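Long-range contact in DUF3201 domain-containing protein (Pyrococcus furiosus, PDB 1YB3), which is of unknown function, a conserved DUF3201-family protein of a hyperthermophilic archaeon built round an antiparallel beta sheet: residues 50-58 against 116-126. Residues are numbered along the deposited sequence; the frame is centred on the assembly and turned at random.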
loop_
_atom_site.group_PDB
_atom_site.type_symbol
_atom_site.label_atom_id
_atom_site.label_comp_id
_atom_site.label_asym_id
_atom_site.label_seq_id
_atom_site.Cartn_x
_atom_site.Cartn_y
_atom_site.Cartn_z
ATOM N N ALA A 50 -12.412 -5.163 2.164
ATOM C CA ALA A 50 -11.045 -4.939 2.607
ATOM C C ALA A 50 -11.049 -4.410 4.044
ATOM O O ALA A 50 -12.019 -3.755 4.466
ATOM C CB ALA A 50 -10.362 -3.926 1.655
ATOM N N TYR A 51 -9.980 -4.667 4.802
ATOM C CA TYR A 51 -9.900 -4.174 6.166
ATOM C C TYR A 51 -9.013 -2.931 6.209
ATOM O O TYR A 51 -8.081 -2.797 5.394
ATOM C CB TYR A 51 -9.297 -5.233 7.099
ATOM C CG TYR A 51 -10.204 -6.388 7.494
ATOM C CD1 TYR A 51 -10.605 -6.561 8.828
ATOM C CD2 TYR A 51 -10.632 -7.315 6.549
ATOM C CE1 TYR A 51 -11.421 -7.641 9.202
ATOM C CE2 TYR A 51 -11.455 -8.389 6.914
ATOM C CZ TYR A 51 -11.829 -8.538 8.244
ATOM O OH TYR A 51 -12.633 -9.592 8.603
ATOM N N LEU A 52 -9.271 -2.044 7.163
ATOM C CA LEU A 52 -8.305 -0.994 7.465
ATOM C C LEU A 52 -8.043 -0.912 8.961
ATOM O O LEU A 52 -8.864 -1.339 9.782
ATOM C CB LEU A 52 -8.701 0.363 6.857
ATOM C CG LEU A 52 -9.708 1.242 7.592
ATOM C CD1 LEU A 52 -9.800 2.623 6.938
ATOM C CD2 LEU A 52 -11.062 0.575 7.629
ATOM N N TYR A 53 -6.870 -0.399 9.300
ATOM C CA TYR A 53 -6.431 -0.319 10.668
ATOM C C TYR A 53 -6.887 1.011 11.254
ATOM O O TYR A 53 -6.277 2.057 10.992
ATOM C CB TYR A 53 -4.905 -0.455 10.730
ATOM C CG TYR A 53 -4.360 -0.829 12.094
ATOM C CD1 TYR A 53 -4.539 -2.114 12.615
ATOM C CD2 TYR A 53 -3.648 0.099 12.856
ATOM C CE1 TYR A 53 -4.029 -2.462 13.868
ATOM C CE2 TYR A 53 -3.133 -0.234 14.106
ATOM C CZ TYR A 53 -3.331 -1.515 14.606
ATOM O OH TYR A 53 -2.821 -1.842 15.844
ATOM N N ILE A 54 -7.968 0.968 12.034
ATOM C CA ILE A 54 -8.505 2.177 12.689
ATOM C C ILE A 54 -8.402 2.067 14.195
ATOM O O ILE A 54 -8.870 1.083 14.787
ATOM C CB ILE A 54 -10.005 2.438 12.397
ATOM C CG1 ILE A 54 -10.399 2.029 10.988
ATOM C CG2 ILE A 54 -10.358 3.915 12.689
ATOM C CD1 ILE A 54 -11.897 1.843 10.836
ATOM N N ASP A 55 -7.800 3.091 14.805
ATOM C CA ASP A 55 -7.678 3.200 16.263
ATOM C C ASP A 55 -7.239 1.885 16.928
ATOM O O ASP A 55 -7.856 1.419 17.893
ATOM C CB ASP A 55 -8.987 3.739 16.875
ATOM C CG ASP A 55 -9.475 5.016 16.190
ATOM O OD1 ASP A 55 -8.634 5.879 15.852
ATOM O OD2 ASP A 55 -10.702 5.159 15.988
ATOM N N GLY A 56 -6.181 1.288 16.377
ATOM C CA GLY A 56 -5.531 0.120 16.968
ATOM C C GLY A 56 -6.156 -1.226 16.652
ATOM O O GLY A 56 -5.788 -2.235 17.250
ATOM N N LYS A 57 -7.097 -1.247 15.707
ATOM C CA LYS A 57 -7.801 -2.476 15.350
ATOM C C LYS A 57 -8.109 -2.543 13.851
ATOM O O LYS A 57 -8.459 -1.533 13.235
ATOM C CB LYS A 57 -9.093 -2.597 16.175
ATOM C CG LYS A 57 -9.933 -3.840 15.889
ATOM N N TRP A 58 -7.964 -3.738 13.276
ATOM C CA TRP A 58 -8.388 -3.996 11.909
ATOM C C TRP A 58 -9.912 -4.099 11.861
ATOM O O TRP A 58 -10.513 -4.849 12.644
ATOM C CB TRP A 58 -7.764 -5.282 11.382
ATOM C CG TRP A 58 -6.271 -5.218 11.180
ATOM C CD1 TRP A 58 -5.310 -5.817 11.949
ATOM C CD2 TRP A 58 -5.568 -4.524 10.130
ATOM N NE1 TRP A 58 -4.059 -5.536 11.448
ATOM C CE2 TRP A 58 -4.186 -4.750 10.332
ATOM C CE3 TRP A 58 -5.973 -3.738 9.039
ATOM C CZ2 TRP A 58 -3.200 -4.209 9.485
ATOM C CZ3 TRP A 58 -4.991 -3.201 8.196
ATOM C CH2 TRP A 58 -3.622 -3.443 8.429
ATOM N N ASN A 116 -4.242 -8.586 5.279
ATOM C CA ASN A 116 -3.660 -7.585 6.172
ATOM C C ASN A 116 -4.094 -7.708 7.626
ATOM O O ASN A 116 -3.315 -7.458 8.521
ATOM C CB ASN A 116 -3.862 -6.141 5.659
ATOM C CG ASN A 116 -5.325 -5.768 5.470
ATOM O OD1 ASN A 116 -6.237 -6.596 5.650
ATOM N ND2 ASN A 116 -5.563 -4.506 5.090
ATOM N N PHE A 117 -5.340 -8.108 7.856
ATOM C CA PHE A 117 -5.847 -8.176 9.223
ATOM C C PHE A 117 -5.294 -9.395 9.987
ATOM O O PHE A 117 -5.300 -9.415 11.225
ATOM C CB PHE A 117 -7.379 -8.173 9.226
ATOM C CG PHE A 117 -7.989 -9.441 8.712
ATOM C CD1 PHE A 117 -8.320 -10.478 9.598
ATOM C CD2 PHE A 117 -8.229 -9.620 7.357
ATOM C CE1 PHE A 117 -8.875 -11.654 9.134
ATOM C CE2 PHE A 117 -8.786 -10.801 6.878
ATOM C CZ PHE A 117 -9.111 -11.824 7.780
ATOM N N LEU A 118 -4.814 -10.391 9.243
ATOM C CA LEU A 118 -4.397 -11.666 9.829
ATOM C C LEU A 118 -2.886 -11.880 9.836
ATOM O O LEU A 118 -2.329 -12.244 10.854
ATOM C CB LEU A 118 -5.075 -12.834 9.113
ATOM C CG LEU A 118 -4.973 -14.217 9.785
ATOM C CD1 LEU A 118 -5.669 -14.207 11.155
ATOM C CD2 LEU A 118 -5.550 -15.293 8.878
ATOM N N GLU A 119 -2.228 -11.665 8.698
ATOM C CA GLU A 119 -0.825 -12.005 8.572
ATOM C C GLU A 119 0.050 -10.768 8.549
ATOM O O GLU A 119 0.652 -10.457 7.519
ATOM C CB GLU A 119 -0.582 -12.835 7.304
ATOM C CG GLU A 119 -1.122 -14.262 7.333
ATOM C CD GLU A 119 -2.296 -14.499 6.406
ATOM O OE1 GLU A 119 -2.436 -13.800 5.380
ATOM O OE2 GLU A 119 -3.077 -15.428 6.681
ATOM N N ASP A 120 0.125 -10.069 9.678
ATOM C CA ASP A 120 0.942 -8.862 9.773
ATOM C C ASP A 120 2.379 -9.133 10.220
ATOM O O ASP A 120 2.632 -9.558 11.352
ATOM C CB ASP A 120 0.262 -7.788 10.617
ATOM C CG ASP A 120 0.913 -6.434 10.454
ATOM O OD1 ASP A 120 0.747 -5.799 9.374
ATOM O OD2 ASP A 120 1.595 -6.013 11.412
ATOM N N PHE A 121 3.323 -8.854 9.327
ATOM C CA PHE A 121 4.743 -8.987 9.633
ATOM C C PHE A 121 5.320 -7.737 10.306
ATOM O O PHE A 121 6.189 -7.840 11.185
ATOM C CB PHE A 121 5.536 -9.317 8.363
ATOM C CG PHE A 121 5.153 -10.616 7.727
ATOM C CD1 PHE A 121 5.489 -11.838 8.329
ATOM C CD2 PHE A 121 4.456 -10.632 6.515
ATOM C CE1 PHE A 121 5.129 -13.045 7.725
ATOM C CE2 PHE A 121 4.093 -11.840 5.910
ATOM C CZ PHE A 121 4.443 -13.045 6.511
ATOM N N TYR A 122 4.834 -6.568 9.878
ATOM C CA TYR A 122 5.257 -5.284 10.423
ATOM C C TYR A 122 4.062 -4.344 10.399
ATOM O O TYR A 122 3.328 -4.280 9.401
ATOM C CB TYR A 122 6.411 -4.700 9.589
ATOM C CG TYR A 122 6.884 -3.322 10.015
ATOM C CD1 TYR A 122 7.886 -3.167 10.988
ATOM C CD2 TYR A 122 6.349 -2.170 9.424
ATOM C CE1 TYR A 122 8.321 -1.889 11.370
ATOM C CE2 TYR A 122 6.766 -0.904 9.796
ATOM C CZ TYR A 122 7.760 -0.760 10.761
ATOM O OH TYR A 122 8.173 0.510 11.106
ATOM N N ASN A 123 3.863 -3.645 11.511
ATOM C CA ASN A 123 2.868 -2.587 11.644
ATOM C C ASN A 123 3.588 -1.402 12.265
ATOM O O ASN A 123 4.115 -1.518 13.375
ATOM C CB ASN A 123 1.715 -3.056 12.554
ATOM C CG ASN A 123 0.555 -2.076 12.595
ATOM O OD1 ASN A 123 0.750 -0.878 12.632
ATOM N ND2 ASN A 123 -0.674 -2.601 12.618
ATOM N N PHE A 124 3.624 -0.273 11.556
ATOM C CA PHE A 124 4.410 0.897 12.001
ATOM C C PHE A 124 3.915 1.484 13.326
ATOM O O PHE A 124 4.647 2.223 13.994
ATOM C CB PHE A 124 4.382 1.992 10.931
ATOM C CG PHE A 124 3.146 2.850 10.969
ATOM C CD1 PHE A 124 3.159 4.089 11.619
ATOM C CD2 PHE A 124 1.967 2.429 10.335
ATOM C CE1 PHE A 124 2.006 4.904 11.645
ATOM C CE2 PHE A 124 0.815 3.229 10.345
ATOM C CZ PHE A 124 0.835 4.475 11.009
ATOM N N GLU A 125 2.662 1.198 13.674
ATOM C CA GLU A 125 2.086 1.695 14.927
ATOM C C GLU A 125 2.639 0.962 16.144
ATOM O O GLU A 125 2.647 1.506 17.255
ATOM C CB GLU A 125 0.565 1.614 14.898
ATOM C CG GLU A 125 -0.051 2.512 13.853
ATOM C CD GLU A 125 -1.251 3.259 14.369
ATOM O OE1 GLU A 125 -1.962 2.716 15.247
ATOM O OE2 GLU A 125 -1.478 4.397 13.900
ATOM N N HIS A 126 3.080 -0.273 15.931
ATOM C CA HIS A 126 3.831 -1.010 16.942
ATOM C C HIS A 126 5.047 -1.685 16.306
ATOM O O HIS A 126 5.064 -2.900 16.117
ATOM C CB HIS A 126 2.941 -1.987 17.743
ATOM C CG HIS A 126 2.061 -2.872 16.909
ATOM N ND1 HIS A 126 0.745 -2.565 16.634
ATOM C CD2 HIS A 126 2.293 -4.078 16.335
ATOM C CE1 HIS A 126 0.211 -3.535 15.910
ATOM N NE2 HIS A 126 1.131 -4.464 15.713
HETATM O O HOH W 1 -8.101 -6.427 3.703
HETATM O O HOH W 2 -0.756 -0.903 17.920
HETATM O O HOH W 3 -4.511 2.819 15.060
HETATM O O HOH W 4 -1.250 -5.707 13.102
#
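Trp58, Phe117 and Tyr53 bury the most surface where a two-stranded beta hairpin, closed by a type I' turn from Ile54 to Lys57, packs on the loop before and the turn after strand 120-123, an outermost strand of the seven-stranded antiparallel sheet. The Trp58 indole lies flat on the chain at 116-117: Phe117 CA sits 3.6 Å from the centroid of its five-membered ring, only 11° off the normal, a CH-pi contact, and Asn116 O lies over the same face. Tyr53 CD1 covers the opposite face, while Phe110 of strand 108-112 also meets this indole. With an alanine in place of Trp58, the backbone at Phe117 would probably lose its aromatic platform and the Tyr53 ring one of its supports. Phe117 reaches Tyr51 in a face-to-face stack, centroids 4.0 Å apart and planes at 20°; its CB, packed against Trp58 CB at 3.6 Å, also makes a CH-pi contact over the Tyr51 ring. Asn116 ties the same end down: its ND2 donates to Tyr51 O at 3.1 Å, coming from above the carbonyl plane, and a water links its OD1 to Tyr51 N, so both ends of the amide engage one residue. Toward the turn, the Tyr53 ring, swung out with CG anti to the backbone N (chi1 -161°), receives Asn123 ND2 over its centre, 3.5 Å from CZ. The Asn123 amide is steadied by an Asx turn, OD1 accepting from Glu125 N. Glu125 OE1 approaches that ring's edge, 3.4 Å from Tyr53 CE2, and accepts a hydrogen bond from a water that in turn accepts one from Gly56 N.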